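Local structure of MerB2 (Bacillus megaterium, 5C17) at residues E12-L15 and A16-K20. The protein is probably an alkylmercury lyase, breaking the carbon–mercury bond of organomercurials, and is seen here with a mercury ion and a dithiol bound. Sequence-based numbering, arbitrary orientation.
Sequences ELLL and AKLPK
Leu14 and Leu18, one turn apart, pack at the C-terminal end of helix 5-17, where Leu18 is the first residue to leave helical geometry. Lys17 runs back along the helix over Leu13. Lys17 CB lies 3.5 Å from Leu14 O; Lys17 CG passes 3.4 Å from Leu13 O, and CD stays near that same oxygen. Lys17 CE then reaches the branch of the leucine, 3.8 Å from Leu13 CG and equally near Leu13 CD1. A bend at chi4 (-74°) turns NZ off this path to a salt bridge with Glu157. On the buried side, Leu14 has CG anti to its backbone nitrogen (chi1 -176°), which brings its branch to Leu18: Leu14 CG meets Leu18 CD1 at 3.9 Å, and both side chains also touch Phe207 of helix 194-207 and Arg65. An alanine in place of Leu18 would probably open a gap beside Leu14 and Phe207 where the helix ends. Leu18 N donates to Leu14 O at 3.0 Å, a last i+4 bond, and more weakly to Leu15 O. A water sits in the turn that follows, 2.9 Å from Leu15 O and 3.2 Å from Pro19 O.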
loop_
_atom_site.group_PDB
_atom_site.type_symbol
_atom_site.label_atom_id
_atom_site.label_comp_id
_atom_site.label_asym_id
_atom_site.label_seq_id
_atom_site.Cartn_x
_atom_site.Cartn_y
_atom_site.Cartn_z
ATOM N N GLU A 12 10.127 7.917 -9.421
ATOM C CA GLU A 12 10.394 8.805 -10.544
ATOM C C GLU A 12 10.224 8.066 -11.872
ATOM O O GLU A 12 9.675 8.620 -12.832
ATOM C CB GLU A 12 11.782 9.422 -10.440
ATOM C CG GLU A 12 11.878 10.464 -9.341
ATOM C CD GLU A 12 13.232 11.120 -9.274
ATOM O OE1 GLU A 12 13.371 12.060 -8.457
ATOM O OE2 GLU A 12 14.150 10.712 -10.033
ATOM N N LEU A 13 10.705 6.823 -11.931
ATOM C CA LEU A 13 10.555 6.017 -13.142
ATOM C C LEU A 13 9.072 5.724 -13.410
ATOM O O LEU A 13 8.580 5.838 -14.533
ATOM C CB LEU A 13 11.349 4.716 -13.034
ATOM C CG LEU A 13 11.220 3.740 -14.206
ATOM C CD1 LEU A 13 11.613 4.377 -15.527
ATOM C CD2 LEU A 13 12.073 2.510 -13.929
ATOM N N LEU A 14 8.341 5.375 -12.366
ATOM C CA LEU A 14 6.911 5.116 -12.510
ATOM C C LEU A 14 6.160 6.367 -13.008
ATOM O O LEU A 14 5.324 6.274 -13.903
ATOM C CB LEU A 14 6.331 4.631 -11.179
ATOM C CG LEU A 14 4.863 4.230 -11.170
ATOM C CD1 LEU A 14 4.534 3.170 -12.190
ATOM C CD2 LEU A 14 4.524 3.757 -9.776
ATOM N N LEU A 15 6.438 7.535 -12.433
ATOM C CA LEU A 15 5.788 8.758 -12.908
ATOM C C LEU A 15 6.082 9.018 -14.385
ATOM O O LEU A 15 5.205 9.467 -15.131
ATOM C CB LEU A 15 6.239 9.957 -12.077
ATOM C CG LEU A 15 5.595 10.099 -10.706
ATOM C CD1 LEU A 15 6.328 11.111 -9.840
ATOM C CD2 LEU A 15 4.124 10.496 -10.851
ATOM N N ALA A 16 7.311 8.736 -14.811
ATOM C CA ALA A 16 7.688 8.910 -16.206
ATOM C C ALA A 16 6.862 7.998 -17.124
ATOM O O ALA A 16 6.551 8.366 -18.262
ATOM C CB ALA A 16 9.175 8.632 -16.384
ATOM N N LYS A 17 6.525 6.809 -16.626
ATOM C CA LYS A 17 5.787 5.803 -17.401
ATOM C C LYS A 17 4.281 6.044 -17.456
ATOM O O LYS A 17 3.610 5.596 -18.380
ATOM C CB LYS A 17 6.018 4.407 -16.801
ATOM C CG LYS A 17 7.399 3.857 -16.997
ATOM C CD LYS A 17 7.634 2.621 -16.109
ATOM C CE LYS A 17 8.886 1.893 -16.519
ATOM N NZ LYS A 17 8.684 1.139 -17.780
ATOM N N LEU A 18 3.742 6.688 -16.433
ATOM C CA LEU A 18 2.305 6.860 -16.329
ATOM C C LEU A 18 1.805 8.015 -17.186
ATOM O O LEU A 18 2.536 8.969 -17.436
ATOM C CB LEU A 18 1.917 7.111 -14.880
ATOM C CG LEU A 18 2.070 5.908 -13.959
ATOM C CD1 LEU A 18 1.826 6.314 -12.522
ATOM C CD2 LEU A 18 1.115 4.776 -14.360
ATOM N N PRO A 19 0.541 7.944 -17.630
ATOM C CA PRO A 19 -0.070 9.068 -18.350
ATOM C C PRO A 19 -0.054 10.376 -17.557
ATOM O O PRO A 19 -0.074 10.343 -16.335
ATOM C CB PRO A 19 -1.518 8.627 -18.517
ATOM C CG PRO A 19 -1.521 7.182 -18.367
ATOM C CD PRO A 19 -0.379 6.805 -17.503
ATOM N N LYS A 20 -0.081 11.510 -18.244
ATOM C CA LYS A 20 0.040 12.829 -17.585
ATOM C C LYS A 20 -1.014 13.145 -16.504
ATOM O O LYS A 20 -0.714 13.862 -15.537
ATOM C CB LYS A 20 0.041 13.959 -18.631
ATOM C CG LYS A 20 1.321 14.036 -19.458
ATOM C CD LYS A 20 1.294 15.200 -20.443
ATOM C CE LYS A 20 2.351 15.039 -21.526
ATOM N NZ LYS A 20 3.355 16.147 -21.535
HETATM O O HOH W 1 2.602 10.586 -14.626
#